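Long-range contact in beta-1,3-glucanosyltransferase (Rhizomucor miehei CAU432, PDB 4WTP), which belongs to the glycosyl hydrolase family 17 proteins, enzymes built on a parallel beta/alpha barrel: residues L113-V122 with V152-I161. Residues are numbered along the deposited sequence; the frame is centred on the assembly and turned at random.
Sequences LKNILANNDV and VKELVAPHGI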
loop_
_atom_site.group_PDB
_atom_site.type_symbol
_atom_site.label_atom_id
_atom_site.label_comp_id
_atom_site.label_asym_id
_atom_site.label_seq_id
_atom_site.Cartn_x
_atom_site.Cartn_y
_atom_site.Cartn_z
ATOM N N LEU A 113 17.215 -3.338 5.504
ATOM C CA LEU A 113 16.568 -4.630 5.487
ATOM C C LEU A 113 17.453 -5.622 6.254
ATOM O O LEU A 113 16.955 -6.406 7.072
ATOM C CB LEU A 113 16.379 -5.091 4.051
ATOM C CG LEU A 113 15.782 -6.499 3.923
ATOM C CD1 LEU A 113 14.438 -6.665 4.629
ATOM C CD2 LEU A 113 15.630 -6.892 2.465
ATOM N N LYS A 114 18.754 -5.640 5.951
ATOM C CA LYS A 114 19.688 -6.524 6.660
ATOM C C LYS A 114 19.609 -6.280 8.162
ATOM O O LYS A 114 19.633 -7.238 8.932
ATOM C CB LYS A 114 21.121 -6.344 6.126
ATOM C CG LYS A 114 21.322 -6.977 4.756
ATOM C CD LYS A 114 22.673 -6.648 4.140
ATOM C CE LYS A 114 22.807 -7.297 2.770
ATOM N NZ LYS A 114 24.013 -6.796 2.056
ATOM N N ASN A 115 19.532 -5.031 8.573
ATOM C CA ASN A 115 19.384 -4.700 9.995
ATOM C C ASN A 115 18.117 -5.237 10.616
ATOM O O ASN A 115 18.138 -5.801 11.713
ATOM C CB ASN A 115 19.423 -3.189 10.223
ATOM C CG ASN A 115 20.809 -2.595 10.053
ATOM O OD1 ASN A 115 21.821 -3.295 10.107
ATOM N ND2 ASN A 115 20.859 -1.286 9.812
ATOM N N ILE A 116 17.001 -5.083 9.906
ATOM C CA ILE A 116 15.747 -5.631 10.374
ATOM C C ILE A 116 15.876 -7.148 10.512
ATOM O O ILE A 116 15.401 -7.733 11.522
ATOM C CB ILE A 116 14.594 -5.236 9.425
ATOM C CG1 ILE A 116 14.218 -3.779 9.692
ATOM C CG2 ILE A 116 13.388 -6.144 9.625
ATOM C CD1 ILE A 116 13.632 -3.090 8.497
ATOM N N LEU A 117 16.484 -7.792 9.526
ATOM C CA LEU A 117 16.609 -9.245 9.581
ATOM C C LEU A 117 17.473 -9.711 10.792
ATOM O O LEU A 117 17.306 -10.835 11.298
ATOM C CB LEU A 117 17.129 -9.815 8.240
ATOM C CG LEU A 117 16.180 -9.608 7.045
ATOM C CD1 LEU A 117 16.842 -10.047 5.743
ATOM C CD2 LEU A 117 14.857 -10.331 7.267
ATOM N N ALA A 118 18.389 -8.855 11.233
ATOM C CA ALA A 118 19.282 -9.168 12.373
ATOM C C ALA A 118 18.655 -8.796 13.705
ATOM O O ALA A 118 19.005 -9.361 14.746
ATOM C CB ALA A 118 20.614 -8.445 12.194
ATOM N N ASN A 119 17.796 -7.788 13.694
ATOM C CA ASN A 119 17.375 -7.134 14.920
ATOM C C ASN A 119 15.925 -7.382 15.354
ATOM O O ASN A 119 15.559 -7.039 16.481
ATOM C CB ASN A 119 17.541 -5.605 14.809
ATOM C CG ASN A 119 18.961 -5.154 14.471
ATOM O OD1 ASN A 119 19.942 -5.825 14.778
ATOM N ND2 ASN A 119 19.070 -3.955 13.897
ATOM N N ASN A 120 15.121 -7.921 14.438
ATOM C CA ASN A 120 13.686 -8.060 14.613
ATOM C C ASN A 120 13.144 -9.414 14.267
ATOM O O ASN A 120 13.614 -10.094 13.351
ATOM C CB ASN A 120 12.955 -7.022 13.737
ATOM C CG ASN A 120 13.294 -5.579 14.100
ATOM O OD1 ASN A 120 14.264 -5.031 13.591
ATOM N ND2 ASN A 120 12.520 -4.977 14.992
ATOM N N ASP A 121 12.088 -9.774 14.987
ATOM C CA ASP A 121 11.205 -10.837 14.569
ATOM C C ASP A 121 10.471 -10.395 13.284
ATOM O O ASP A 121 9.923 -9.282 13.250
ATOM C CB ASP A 121 10.211 -11.069 15.709
ATOM C CG ASP A 121 9.255 -12.203 15.449
ATOM O OD1 ASP A 121 9.371 -12.912 14.443
ATOM O OD2 ASP A 121 8.403 -12.423 16.342
ATOM N N VAL A 122 10.478 -11.230 12.254
ATOM C CA VAL A 122 9.785 -10.873 10.987
ATOM C C VAL A 122 8.708 -11.901 10.656
ATOM O O VAL A 122 8.275 -12.047 9.491
ATOM C CB VAL A 122 10.744 -10.714 9.779
ATOM C CG1 VAL A 122 11.606 -9.484 9.973
ATOM C CG2 VAL A 122 11.587 -11.966 9.566
ATOM N N VAL A 152 17.465 -8.802 -3.169
ATOM C CA VAL A 152 16.595 -8.725 -2.009
ATOM C C VAL A 152 15.947 -10.076 -1.680
ATOM O O VAL A 152 15.897 -10.495 -0.504
ATOM C CB VAL A 152 15.535 -7.611 -2.180
ATOM C CG1 VAL A 152 14.520 -7.669 -1.059
ATOM C CG2 VAL A 152 16.221 -6.247 -2.236
ATOM N N LYS A 153 15.466 -10.762 -2.714
ATOM C CA LYS A 153 14.871 -12.080 -2.543
ATOM C C LYS A 153 15.828 -13.062 -1.856
ATOM O O LYS A 153 15.415 -13.830 -0.987
ATOM C CB LYS A 153 14.343 -12.655 -3.872
ATOM C CG LYS A 153 13.645 -13.988 -3.668
ATOM C CD LYS A 153 12.752 -14.408 -4.823
ATOM C CE LYS A 153 12.155 -15.772 -4.516
ATOM N NZ LYS A 153 11.488 -16.385 -5.696
ATOM N N GLU A 154 17.103 -13.004 -2.221
ATOM C CA GLU A 154 18.104 -13.887 -1.616
ATOM C C GLU A 154 18.253 -13.639 -0.121
ATOM O O GLU A 154 18.593 -14.549 0.629
ATOM C CB GLU A 154 19.435 -13.737 -2.342
ATOM C CG GLU A 154 19.418 -14.286 -3.764
ATOM C CD GLU A 154 20.608 -13.838 -4.592
ATOM O OE1 GLU A 154 21.478 -13.111 -4.061
ATOM O OE2 GLU A 154 20.689 -14.226 -5.780
ATOM N N LEU A 155 17.977 -12.414 0.313
ATOM C CA LEU A 155 18.003 -12.044 1.711
ATOM C C LEU A 155 16.814 -12.527 2.518
ATOM O O LEU A 155 16.951 -12.915 3.681
ATOM C CB LEU A 155 18.138 -10.518 1.885
ATOM C CG LEU A 155 19.446 -9.856 1.446
ATOM C CD1 LEU A 155 19.321 -8.346 1.525
ATOM C CD2 LEU A 155 20.652 -10.362 2.232
ATOM N N VAL A 156 15.635 -12.484 1.909
ATOM C CA VAL A 156 14.416 -12.755 2.657
ATOM C C VAL A 156 13.775 -14.116 2.419
ATOM O O VAL A 156 12.999 -14.585 3.256
ATOM C CB VAL A 156 13.337 -11.671 2.448
ATOM C CG1 VAL A 156 13.850 -10.331 2.932
ATOM C CG2 VAL A 156 12.880 -11.626 0.994
ATOM N N ALA A 157 14.105 -14.735 1.291
ATOM C CA ALA A 157 13.581 -16.075 0.987
ATOM C C ALA A 157 13.838 -17.064 2.132
ATOM O O ALA A 157 12.964 -17.877 2.429
ATOM C CB ALA A 157 14.115 -16.603 -0.352
ATOM N N PRO A 158 15.028 -17.013 2.775
ATOM C CA PRO A 158 15.256 -17.946 3.875
ATOM C C PRO A 158 14.339 -17.742 5.075
ATOM O O PRO A 158 14.241 -18.632 5.908
ATOM C CB PRO A 158 16.712 -17.681 4.269
ATOM C CG PRO A 158 17.342 -17.150 3.032
ATOM C CD PRO A 158 16.275 -16.316 2.407
ATOM N N HIS A 159 13.688 -16.580 5.171
ATOM C CA HIS A 159 12.658 -16.325 6.191
ATOM C C HIS A 159 11.252 -16.625 5.708
ATOM O O HIS A 159 10.277 -16.373 6.413
ATOM C CB HIS A 159 12.734 -14.878 6.683
ATOM C CG HIS A 159 14.043 -14.541 7.361
ATOM N ND1 HIS A 159 14.250 -14.701 8.689
ATOM C CD2 HIS A 159 15.245 -14.095 6.830
ATOM C CE1 HIS A 159 15.514 -14.355 8.988
ATOM N NE2 HIS A 159 16.126 -13.998 7.849
ATOM N N GLY A 160 11.135 -17.169 4.500
ATOM C CA GLY A 160 9.824 -17.502 3.930
ATOM C C GLY A 160 9.022 -16.269 3.526
ATOM O O GLY A 160 7.797 -16.351 3.380
ATOM N N ILE A 161 9.690 -15.124 3.357
ATOM C CA ILE A 161 8.982 -13.891 2.958
ATOM C C ILE A 161 8.987 -13.693 1.457
ATOM O O ILE A 161 10.038 -13.730 0.829
ATOM C CB ILE A 161 9.588 -12.672 3.644
ATOM C CG1 ILE A 161 9.423 -12.816 5.155
ATOM C CG2 ILE A 161 8.945 -11.390 3.126
ATOM C CD1 ILE A 161 10.112 -11.724 5.936
HETATM O O HOH W 1 9.169 -14.927 8.173
#
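Neighbouring outer helices of the beta/alpha barrel, 104-119 and 142-156, meet here over their C-terminal turns, with Leu113, Leu117 and Val122 facing Val152, Leu155, Val156, His159 and Ile161. The short segments run almost parallel, 4° apart with axes 11.0 Å from each other, and the gap is filled mainly by side chains. At the buried side, Leu113 has its CG anti to the backbone N (chi1 176°), which points the branch inward, where CD2 touches both valines, 3.8 Å from Val152 CG1 and 3.9 Å from Val156 CG1. All three side chains also rest on Leu128 of strand 125-132, tying the helix pair to the barrel wall. Nearer the surface, the extended aliphatic chain of Lys114 crosses Leu155 at about a right angle, CE touching both methyls of its isobutyl end. Leu117 divides its branches: CD1 reaches the backbone of the opposite helix, 3.5 Å from Leu155 O, while CD2 sits 3.7 Å above the plane of the His159 imidazole, a CH-pi contact offset toward the ring's rim. Beyond the helix ends, Val122 CG2 approaches the imidazole obliquely, 3.9 Å from His159 ND1, and also meets Ile161 CD1 at 3.9 Å. Ile161 in turn touches Val125, at the start of that same strand 125-132. Such apolar packing between successive parallel helices, set against the strand that joins them in sequence, is characteristic of the (beta/alpha)8 barrel of family 17 glycosyl hydrolases.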